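Local coordinates for protein Cas13d (uncultured Ruminococcus sp, PDB 6IV9) that uses two HEPN domains in CRISPR RNA maturation and in the cleavage of target RNA, and is held here in complex with its CRISPR RNA, at residues M210-A215 with I238-S243; Y219-H224 with S228-K233; N189-L194 with A282-I287; N196-K201 with L242-D247. The protein carries 2 engineered substitutions. All blocks are in the same frame, centred on the assembly; numbering follows the deposited sequence.

The four contacts are nested along the chain. Contact 3 joins helix 168-197 to helix 267-291 and closes the outermost loop. Contacts 1, 2 and 4 all lie within it; contacts 1 and 4 end on the same part of helix 232-251, sharing L242 and S243, and contact 2 is nested inside both, so the chain between the two long helices is folded back against them. Helix 232-251 serves contacts 1, 2 and 4. Contact 1 lies centrally, its centre about 10 Å from that of contact 2 and about 12 Å from those of contacts 3 and 4; contacts 2 and 3 are about 21 Å apart. The result is one compact helical unit, probably part of the first HEPN domain.

Contact 1 (M210-A215 with I238-S243); sequences MGYLSA and IKKSLS
Y212 and K240 lie slantwise to each other, the lysine's extended chain passing the tyrosine ring with CD of K240 4.0 Å from CE2 of Y212. The approach is oblique to the ring, and the lysine meets it through methylenes; the charged NZ of K240 has instead a long, weak ion pair with D208. The tyrosine's root is engaged too, CB of Y212 lying 4.0 Å from CB of S241. L213 reaches the same serine from another direction, its CD2 branch 3.8 Å from OG of S241. That branch gets there because CG of L213 is anti to the carbonyl carbon (chi1 -64°), with the leucine tip carried towards the helix. In fold terms, the link between helices 168-197 and 219-223 is laid here against a side of helix 232-251, and L213 continues from S241 onto F222, Y278 and L281. OG of S241 is turned back on its own helix: with chi1 at 68°, it donates to the carbonyl of the previous turn, OG of S241 to O of I238 at 2.8 Å, tilted 24° from that carbonyl's plane. I238 O thereby takes two donors, L242 N being the other. Replacing S241 by an alanine would remove the hydroxyl and is likely to leave I238 O without its second donor and a bridging water without its helix-side acceptor. That water joins the two segments, donating to O of Y212 at 2.8 Å and to OG of S241 at 3.1 Å.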
# COMPACT_ATOMS: atom_id res chain seq x y z
N MET A 210 -15.27 -15.48 -6.34
CA MET A 210 -15.38 -14.53 -5.20
C MET A 210 -16.73 -13.81 -5.15
O MET A 210 -17.16 -13.50 -4.06
CB MET A 210 -14.24 -13.52 -5.18
CG MET A 210 -12.89 -14.18 -5.12
SD MET A 210 -12.43 -14.73 -3.49
CE MET A 210 -12.53 -13.20 -2.57
N GLY A 211 -17.35 -13.53 -6.29
CA GLY A 211 -18.62 -12.79 -6.35
C GLY A 211 -19.79 -13.50 -5.68
O GLY A 211 -20.69 -12.80 -5.24
N TYR A 212 -19.81 -14.83 -5.68
CA TYR A 212 -20.95 -15.59 -5.11
C TYR A 212 -20.75 -15.90 -3.63
O TYR A 212 -21.61 -16.56 -3.07
CB TYR A 212 -21.19 -16.88 -5.89
CG TYR A 212 -21.79 -16.68 -7.26
CD1 TYR A 212 -22.66 -15.65 -7.52
CD2 TYR A 212 -21.48 -17.55 -8.29
CE1 TYR A 212 -23.21 -15.47 -8.78
CE2 TYR A 212 -22.01 -17.38 -9.56
CZ TYR A 212 -22.88 -16.33 -9.80
OH TYR A 212 -23.41 -16.18 -11.05
N LEU A 213 -19.61 -15.52 -3.06
CA LEU A 213 -19.39 -15.76 -1.62
C LEU A 213 -20.16 -14.71 -0.82
O LEU A 213 -20.40 -13.65 -1.34
CB LEU A 213 -17.90 -15.64 -1.29
CG LEU A 213 -16.98 -16.67 -1.94
CD1 LEU A 213 -15.54 -16.38 -1.60
CD2 LEU A 213 -17.35 -18.07 -1.50
N SER A 214 -20.57 -15.06 0.38
CA SER A 214 -21.20 -14.03 1.22
C SER A 214 -20.77 -14.29 2.65
O SER A 214 -20.90 -15.43 3.09
CB SER A 214 -22.68 -14.04 1.08
OG SER A 214 -23.24 -13.17 2.03
N ALA A 215 -20.42 -13.23 3.38
CA ALA A 215 -20.02 -13.33 4.80
C ALA A 215 -21.25 -13.64 5.65
O ALA A 215 -21.11 -13.88 6.81
CB ALA A 215 -19.32 -12.09 5.26
N ILE A 238 -24.01 -20.79 -4.86
CA ILE A 238 -23.08 -21.26 -3.80
C ILE A 238 -22.31 -22.47 -4.33
O ILE A 238 -21.12 -22.52 -4.11
CB ILE A 238 -23.85 -21.56 -2.51
CG1 ILE A 238 -24.42 -20.28 -1.91
CG2 ILE A 238 -22.95 -22.29 -1.54
CD1 ILE A 238 -25.35 -20.50 -0.76
N LYS A 239 -22.97 -23.39 -5.03
CA LYS A 239 -22.30 -24.59 -5.56
C LYS A 239 -21.22 -24.20 -6.56
O LYS A 239 -20.20 -24.84 -6.57
CB LYS A 239 -23.32 -25.53 -6.19
CG LYS A 239 -24.29 -26.15 -5.21
CD LYS A 239 -24.31 -27.65 -5.27
CE LYS A 239 -25.63 -28.23 -4.84
NZ LYS A 239 -26.70 -27.22 -4.95
N LYS A 240 -21.47 -23.20 -7.38
CA LYS A 240 -20.46 -22.75 -8.35
C LYS A 240 -19.22 -22.28 -7.59
O LYS A 240 -18.13 -22.61 -8.00
CB LYS A 240 -21.00 -21.60 -9.18
CG LYS A 240 -22.08 -21.95 -10.18
CD LYS A 240 -22.13 -20.93 -11.29
CE LYS A 240 -23.37 -21.00 -12.16
NZ LYS A 240 -23.07 -20.53 -13.54
N SER A 241 -19.40 -21.51 -6.51
CA SER A 241 -18.25 -20.99 -5.75
C SER A 241 -17.59 -22.12 -4.96
O SER A 241 -16.40 -22.12 -4.86
CB SER A 241 -18.64 -19.83 -4.87
OG SER A 241 -19.49 -20.24 -3.83
N LEU A 242 -18.38 -23.06 -4.43
CA LEU A 242 -17.82 -24.20 -3.68
C LEU A 242 -16.87 -24.97 -4.60
O LEU A 242 -15.80 -25.34 -4.18
CB LEU A 242 -18.98 -25.08 -3.24
CG LEU A 242 -18.64 -26.23 -2.30
CD1 LEU A 242 -17.81 -25.75 -1.14
CD2 LEU A 242 -19.90 -26.89 -1.79
N SER A 243 -17.30 -25.18 -5.83
CA SER A 243 -16.48 -25.94 -6.80
C SER A 243 -15.17 -25.19 -7.07
O SER A 243 -14.13 -25.82 -7.12
CB SER A 243 -17.30 -26.20 -8.02
OG SER A 243 -16.49 -26.52 -9.12
O HOH W 1 -21.00 -18.82 -1.59

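Contact 2 (Y219-H224 with S228-K233)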
# COMPACT_ATOMS: atom_id res chain seq x y z
N TYR A 219 -19.93 -21.52 7.29
CA TYR A 219 -19.23 -22.58 6.53
C TYR A 219 -20.21 -23.73 6.26
O TYR A 219 -20.18 -24.30 5.21
CB TYR A 219 -17.97 -23.01 7.27
CG TYR A 219 -17.12 -24.04 6.56
CD1 TYR A 219 -16.45 -23.74 5.40
CD2 TYR A 219 -17.01 -25.32 7.06
CE1 TYR A 219 -15.68 -24.68 4.75
CE2 TYR A 219 -16.24 -26.27 6.42
CZ TYR A 219 -15.56 -25.95 5.27
OH TYR A 219 -14.80 -26.88 4.65
N GLU A 220 -21.07 -24.01 7.23
CA GLU A 220 -22.04 -25.11 7.08
C GLU A 220 -22.96 -24.82 5.90
O GLU A 220 -23.14 -25.70 5.08
CB GLU A 220 -22.86 -25.22 8.35
CG GLU A 220 -24.11 -26.05 8.20
CD GLU A 220 -23.84 -27.54 8.21
OE1 GLU A 220 -24.76 -28.29 7.89
OE2 GLU A 220 -22.73 -27.93 8.54
N VAL A 221 -23.49 -23.61 5.82
CA VAL A 221 -24.37 -23.26 4.67
C VAL A 221 -23.58 -23.33 3.37
O VAL A 221 -24.11 -23.78 2.38
CB VAL A 221 -25.01 -21.87 4.86
CG1 VAL A 221 -25.72 -21.43 3.60
CG2 VAL A 221 -25.95 -21.85 6.04
N PHE A 222 -22.33 -22.86 3.39
CA PHE A 222 -21.48 -22.85 2.18
C PHE A 222 -21.24 -24.27 1.66
O PHE A 222 -21.31 -24.46 0.49
CB PHE A 222 -20.13 -22.25 2.54
CG PHE A 222 -19.09 -22.23 1.44
CD1 PHE A 222 -19.34 -21.60 0.24
CD2 PHE A 222 -17.85 -22.80 1.63
CE1 PHE A 222 -18.38 -21.55 -0.74
CE2 PHE A 222 -16.89 -22.76 0.64
CZ PHE A 222 -17.16 -22.14 -0.54
N THR A 223 -20.94 -25.20 2.56
CA THR A 223 -20.62 -26.59 2.16
C THR A 223 -21.87 -27.45 1.96
O THR A 223 -21.75 -28.46 1.30
CB THR A 223 -19.55 -27.18 3.09
OG1 THR A 223 -20.07 -27.12 4.41
CG2 THR A 223 -18.25 -26.42 3.04
N HIS A 224 -23.01 -27.03 2.50
CA HIS A 224 -24.28 -27.79 2.33
C HIS A 224 -25.37 -26.82 1.90
O HIS A 224 -26.31 -26.64 2.66
CB HIS A 224 -24.68 -28.46 3.64
CG HIS A 224 -23.61 -29.30 4.23
ND1 HIS A 224 -23.27 -30.51 3.71
CD2 HIS A 224 -22.82 -29.11 5.30
CE1 HIS A 224 -22.31 -31.03 4.43
NE2 HIS A 224 -22.02 -30.19 5.40
N SER A 228 -30.00 -25.96 2.96
CA SER A 228 -30.36 -24.55 3.28
C SER A 228 -31.81 -24.26 2.90
O SER A 228 -32.39 -25.02 2.13
CB SER A 228 -29.44 -23.61 2.58
OG SER A 228 -29.81 -22.28 2.86
N ASN A 229 -32.31 -23.13 3.39
CA ASN A 229 -33.68 -22.64 3.11
C ASN A 229 -33.57 -21.46 2.15
O ASN A 229 -34.37 -20.53 2.28
CB ASN A 229 -34.36 -22.19 4.40
CG ASN A 229 -33.47 -21.26 5.17
OD1 ASN A 229 -32.27 -21.20 4.93
ND2 ASN A 229 -34.05 -20.52 6.10
N LEU A 230 -32.51 -21.46 1.36
CA LEU A 230 -32.20 -20.37 0.40
C LEU A 230 -32.86 -20.68 -0.95
O LEU A 230 -33.25 -21.81 -1.16
CB LEU A 230 -30.68 -20.30 0.25
CG LEU A 230 -29.98 -19.24 1.09
CD1 LEU A 230 -30.75 -18.94 2.35
CD2 LEU A 230 -28.57 -19.67 1.43
N SER A 231 -32.90 -19.69 -1.82
CA SER A 231 -33.52 -19.83 -3.16
C SER A 231 -32.70 -20.77 -4.02
O SER A 231 -31.49 -20.88 -3.78
CB SER A 231 -33.66 -18.48 -3.80
OG SER A 231 -32.55 -18.19 -4.61
N ASP A 232 -33.34 -21.39 -5.01
CA ASP A 232 -32.67 -22.34 -5.93
C ASP A 232 -31.58 -21.63 -6.72
O ASP A 232 -30.57 -22.25 -7.01
CB ASP A 232 -33.69 -22.99 -6.87
CG ASP A 232 -34.66 -23.88 -6.15
OD1 ASP A 232 -34.21 -24.88 -5.56
OD2 ASP A 232 -35.87 -23.57 -6.18
N LYS A 233 -31.83 -20.39 -7.12
CA LYS A 233 -30.76 -19.67 -7.86
C LYS A 233 -29.57 -19.49 -6.91
O LYS A 233 -28.45 -19.65 -7.36
CB LYS A 233 -31.29 -18.32 -8.36
CG LYS A 233 -30.24 -17.31 -8.80
CD LYS A 233 -29.36 -17.75 -9.97
CE LYS A 233 -28.73 -16.59 -10.72
NZ LYS A 233 -27.47 -16.96 -11.40
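V221 reaches L230 because its chi1 of 171° sets CG1 opposite the backbone N, on the side of the helix turned to the incoming chain. L230 answers with an unusual pair of torsions, chi1 -98° and chi2 29°, both far from the common staggered values, and these bring CD2 of L230 to 4.0 Å from CG1 of V221. The two side chains cross at about a right angle, so the touch is confined to their methyl ends. The same valine methyl also lies beside a polar atom, CG1 of V221 being 4.2 Å from OG of S228. That hydroxyl receives a weak bond from the backbone, N of L230 to OG of S228 at 3.2 Å, which links the two residues facing V221. The third approach is between backbones, O of H224 lying 3.8 Å from N of S228, a proximity and not a bond. On the helix itself, OG1 of T223 donates to O of Y219 at 2.9 Å, sharing that carbonyl with N of T223. This is a small surface contact, 110 Å² in all, closing a tight connection between two helices. Helix 219-223 ends at T223, H224 is the first residue to leave helical backbone angles, and S231 then caps the start of helix 232-251 through V234 N. L230 packs also on I238 of that helix, while F222 stacks with Y278 of helix 267-291.

Contact 3 (N189-L194 with A282-I287); sequences NIVYAL and AIVGQI
This is a buried, wholly apolar helix-to-helix contact, in which V284 of helix 267-291 meets I190 and V191 of helix 168-197 in the interior of a helical bundle that is probably the first HEPN domain. The evidence is concentrated in one methyl group. CG1 of V284 lies 4.0 Å from CG2 of I190 and also 4.0 Å from CG2 of V191. CG2 of I190 is 5.4 Å from CG2 of V191. The directions from CG1 of V284 to these two methyls open at about 84°, so the valine methyl faces them both like the apex of a nearly right-angled triangle. Its chi1 of 164° makes this possible, with CG1 of V284 placed opposite its own backbone N. The two partners offer different branches: CG2 of I190 is the one anti to the backbone N, whereas CG2 of V191 is anti to the carbonyl carbon. As whole side chains, I190 approaches V284 aslant, while V191 and V284 lie alongside each other, pointing opposite ways. The nearest CA atoms, those of V191 and V284, are 7.7 Å apart, a gap filled by side chains. M210 from the intervening loop and L505 of helix 497-505 also pack on V284. Each helix keeps its own backbone bonds, and the contact between the segments is carried by methyl groups alone; any stabilisation it gives therefore probably comes from burial and fit, with 126 Å² covered between the segments, and no pairing of polar groups ties down its direction.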
# COMPACT_ATOMS: atom_id res chain seq x y z
N ASN A 189 -7.08 -6.06 -6.16
CA ASN A 189 -5.85 -6.85 -6.40
C ASN A 189 -5.97 -8.25 -5.78
O ASN A 189 -5.56 -9.18 -6.42
CB ASN A 189 -4.63 -6.12 -5.84
CG ASN A 189 -4.28 -4.89 -6.63
OD1 ASN A 189 -4.85 -4.66 -7.67
ND2 ASN A 189 -3.35 -4.10 -6.14
N ILE A 190 -6.47 -8.35 -4.56
CA ILE A 190 -6.57 -9.68 -3.89
C ILE A 190 -7.52 -10.60 -4.66
O ILE A 190 -7.19 -11.73 -4.88
CB ILE A 190 -7.02 -9.51 -2.43
CG1 ILE A 190 -6.00 -8.73 -1.60
CG2 ILE A 190 -7.34 -10.87 -1.84
CD1 ILE A 190 -6.48 -8.36 -0.23
N VAL A 191 -8.66 -10.08 -5.09
CA VAL A 191 -9.63 -10.93 -5.83
C VAL A 191 -8.96 -11.41 -7.12
O VAL A 191 -9.15 -12.54 -7.49
CB VAL A 191 -10.92 -10.16 -6.11
CG1 VAL A 191 -11.81 -10.89 -7.08
CG2 VAL A 191 -11.66 -9.85 -4.83
N TYR A 192 -8.24 -10.53 -7.80
CA TYR A 192 -7.55 -10.95 -9.04
C TYR A 192 -6.52 -12.02 -8.73
O TYR A 192 -6.45 -12.99 -9.42
CB TYR A 192 -6.88 -9.75 -9.71
CG TYR A 192 -5.88 -10.13 -10.76
CD1 TYR A 192 -6.28 -10.62 -11.98
CD2 TYR A 192 -4.53 -10.04 -10.51
CE1 TYR A 192 -5.36 -10.99 -12.94
CE2 TYR A 192 -3.60 -10.40 -11.46
CZ TYR A 192 -4.01 -10.89 -12.68
OH TYR A 192 -3.07 -11.22 -13.59
N ALA A 193 -5.75 -11.84 -7.66
CA ALA A 193 -4.71 -12.81 -7.31
C ALA A 193 -5.34 -14.18 -7.02
O ALA A 193 -4.83 -15.17 -7.48
CB ALA A 193 -3.95 -12.32 -6.12
N LEU A 194 -6.44 -14.20 -6.28
CA LEU A 194 -7.10 -15.48 -5.95
C LEU A 194 -7.61 -16.16 -7.22
O LEU A 194 -7.41 -17.33 -7.35
CB LEU A 194 -8.20 -15.21 -4.93
CG LEU A 194 -7.66 -14.85 -3.55
CD1 LEU A 194 -8.75 -14.30 -2.66
CD2 LEU A 194 -7.01 -16.06 -2.92
N ALA A 282 -14.54 -15.05 2.12
CA ALA A 282 -15.88 -14.45 2.26
C ALA A 282 -15.75 -13.02 2.78
O ALA A 282 -16.50 -12.19 2.36
CB ALA A 282 -16.70 -15.30 3.18
N ILE A 283 -14.84 -12.77 3.71
CA ILE A 283 -14.64 -11.39 4.23
C ILE A 283 -14.12 -10.49 3.10
O ILE A 283 -14.62 -9.42 2.94
CB ILE A 283 -13.73 -11.37 5.45
CG1 ILE A 283 -14.45 -11.92 6.68
CG2 ILE A 283 -13.20 -9.98 5.70
CD1 ILE A 283 -13.55 -12.27 7.81
N VAL A 284 -13.18 -10.99 2.31
CA VAL A 284 -12.64 -10.19 1.18
C VAL A 284 -13.79 -9.89 0.22
O VAL A 284 -13.90 -8.78 -0.20
CB VAL A 284 -11.51 -10.96 0.47
CG1 VAL A 284 -11.21 -10.38 -0.89
CG2 VAL A 284 -10.26 -11.02 1.31
N GLY A 285 -14.64 -10.87 -0.05
CA GLY A 285 -15.79 -10.67 -0.94
C GLY A 285 -16.74 -9.63 -0.39
O GLY A 285 -17.24 -8.83 -1.16
N GLN A 286 -16.97 -9.65 0.91
CA GLN A 286 -17.89 -8.69 1.57
C GLN A 286 -17.34 -7.27 1.43
O GLN A 286 -18.09 -6.38 1.11
CB GLN A 286 -18.08 -9.10 3.02
CG GLN A 286 -18.55 -7.98 3.93
CD GLN A 286 -19.99 -7.59 3.72
OE1 GLN A 286 -20.77 -8.32 3.14
NE2 GLN A 286 -20.34 -6.42 4.20
N ILE A 287 -16.04 -7.10 1.62
CA ILE A 287 -15.43 -5.75 1.48
C ILE A 287 -15.60 -5.29 0.04
O ILE A 287 -15.96 -4.17 -0.17
CB ILE A 287 -13.96 -5.74 1.92
CG1 ILE A 287 -13.81 -6.15 3.39
CG2 ILE A 287 -13.36 -4.39 1.67
CD1 ILE A 287 -12.41 -6.45 3.80

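Contact 4 (N196-K201 with L242-D247); sequences NMLGIK and LSKFND
Where helix 168-197 gives way to a turn, L198 lays its side chain against helix 232-251, wedged between K244 and D247 one turn apart. G199 marks the change, with a positive phi of 84°, and N of G199 still bonds back to O of N196. The two leucine branches divide the work. CD1 of L198 takes the lysine, lying 3.8 Å from CD of K244 and 3.7 Å from NZ of K244; CD2 of L198 goes to the helix backbone, 4.1 Å from O of K244 and 4.1 Å from C of D247. CB of D247 adds a 4.2 Å approach to CD2 of L198. The lysine chain bends at chi2 (-76°) and again at chi4 (124°), which folds it across the leucine at about a right angle. NZ thus skirts a methyl group, a contact of van der Waals kind with no charge pairing in it. I200 stands more loosely beside the same ammonium and is poorly ordered. With an alanine in place of L198, the CD1 and CD2 contacts would go, which would probably open a gap against the helix backbone and take away one support of the bent K244 chain, which also touches F209. The contact lies at the surface: L198 and M197 also pack on L248, M197 O is held by R253, and on another side of helix 232-251 F245 turns to V277, Y278 and L281 of helix 267-291.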
# COMPACT_ATOMS: atom_id res chain seq x y z
N ASN A 196 -6.44 -15.66 -10.26
CA ASN A 196 -5.22 -15.95 -11.05
C ASN A 196 -4.57 -17.25 -10.56
O ASN A 196 -4.11 -18.02 -11.37
CB ASN A 196 -4.20 -14.83 -10.94
CG ASN A 196 -3.02 -15.09 -11.84
OD1 ASN A 196 -3.19 -15.37 -13.00
ND2 ASN A 196 -1.84 -15.03 -11.29
N MET A 197 -4.66 -17.48 -9.26
CA MET A 197 -4.05 -18.61 -8.51
C MET A 197 -4.59 -19.93 -9.05
O MET A 197 -3.90 -20.93 -8.97
CB MET A 197 -4.46 -18.46 -7.05
CG MET A 197 -3.62 -19.19 -6.08
SD MET A 197 -2.99 -18.08 -4.82
CE MET A 197 -1.67 -17.30 -5.75
N LEU A 198 -5.81 -19.90 -9.58
CA LEU A 198 -6.48 -21.10 -10.12
C LEU A 198 -5.72 -21.67 -11.32
O LEU A 198 -5.68 -22.88 -11.45
CB LEU A 198 -7.90 -20.71 -10.53
CG LEU A 198 -8.84 -20.37 -9.37
CD1 LEU A 198 -10.23 -20.12 -9.89
CD2 LEU A 198 -8.86 -21.48 -8.36
N GLY A 199 -5.15 -20.81 -12.15
CA GLY A 199 -4.46 -21.31 -13.35
C GLY A 199 -5.41 -21.57 -14.52
O GLY A 199 -5.06 -22.42 -15.35
N ILE A 200 -6.60 -20.97 -14.50
CA ILE A 200 -7.59 -21.09 -15.60
C ILE A 200 -7.27 -19.97 -16.59
O ILE A 200 -8.00 -18.97 -16.62
CB ILE A 200 -9.04 -20.95 -15.10
CG1 ILE A 200 -9.14 -20.03 -13.88
CG2 ILE A 200 -9.68 -22.30 -14.87
CD1 ILE A 200 -9.18 -18.56 -14.23
N LYS A 201 -6.23 -20.17 -17.38
CA LYS A 201 -5.80 -19.06 -18.26
C LYS A 201 -6.90 -18.69 -19.26
O LYS A 201 -7.21 -17.48 -19.37
CB LYS A 201 -4.43 -19.43 -18.83
CG LYS A 201 -3.45 -19.93 -17.78
CD LYS A 201 -3.26 -18.92 -16.68
CE LYS A 201 -3.58 -17.52 -17.14
NZ LYS A 201 -2.36 -16.73 -17.40
N LEU A 242 -18.38 -23.06 -4.43
CA LEU A 242 -17.82 -24.20 -3.68
C LEU A 242 -16.87 -24.97 -4.60
O LEU A 242 -15.80 -25.34 -4.18
CB LEU A 242 -18.98 -25.08 -3.24
CG LEU A 242 -18.64 -26.23 -2.30
CD1 LEU A 242 -17.81 -25.75 -1.14
CD2 LEU A 242 -19.90 -26.89 -1.79
N SER A 243 -17.30 -25.18 -5.83
CA SER A 243 -16.48 -25.94 -6.80
C SER A 243 -15.17 -25.19 -7.07
O SER A 243 -14.13 -25.82 -7.12
CB SER A 243 -17.30 -26.20 -8.02
OG SER A 243 -16.49 -26.52 -9.12
N LYS A 244 -15.24 -23.87 -7.22
CA LYS A 244 -14.03 -23.03 -7.42
C LYS A 244 -13.16 -23.08 -6.17
O LYS A 244 -11.96 -23.08 -6.30
CB LYS A 244 -14.43 -21.61 -7.84
CG LYS A 244 -14.89 -21.48 -9.27
CD LYS A 244 -13.74 -21.53 -10.23
CE LYS A 244 -14.09 -21.14 -11.64
NZ LYS A 244 -13.23 -20.03 -12.13
N PHE A 245 -13.77 -23.12 -5.00
CA PHE A 245 -13.04 -23.16 -3.71
C PHE A 245 -12.20 -24.44 -3.64
O PHE A 245 -11.04 -24.39 -3.30
CB PHE A 245 -14.05 -23.11 -2.57
CG PHE A 245 -13.52 -23.22 -1.16
CD1 PHE A 245 -12.87 -22.17 -0.55
CD2 PHE A 245 -13.74 -24.36 -0.42
CE1 PHE A 245 -12.42 -22.27 0.75
CE2 PHE A 245 -13.28 -24.47 0.88
CZ PHE A 245 -12.63 -23.42 1.46
N ASN A 246 -12.80 -25.56 -4.00
CA ASN A 246 -12.06 -26.84 -4.03
C ASN A 246 -10.95 -26.76 -5.08
O ASN A 246 -9.90 -27.27 -4.84
CB ASN A 246 -12.98 -28.04 -4.22
CG ASN A 246 -13.80 -28.32 -2.99
OD1 ASN A 246 -13.27 -28.33 -1.90
ND2 ASN A 246 -15.08 -28.51 -3.15
N ASP A 247 -11.21 -26.10 -6.20
CA ASP A 247 -10.18 -25.96 -7.26
C ASP A 247 -8.98 -25.22 -6.68
O ASP A 247 -7.87 -25.64 -6.89
CB ASP A 247 -10.74 -25.19 -8.45
CG ASP A 247 -11.68 -25.97 -9.34
OD1 ASP A 247 -11.62 -27.19 -9.30
OD2 ASP A 247 -12.46 -25.35 -10.06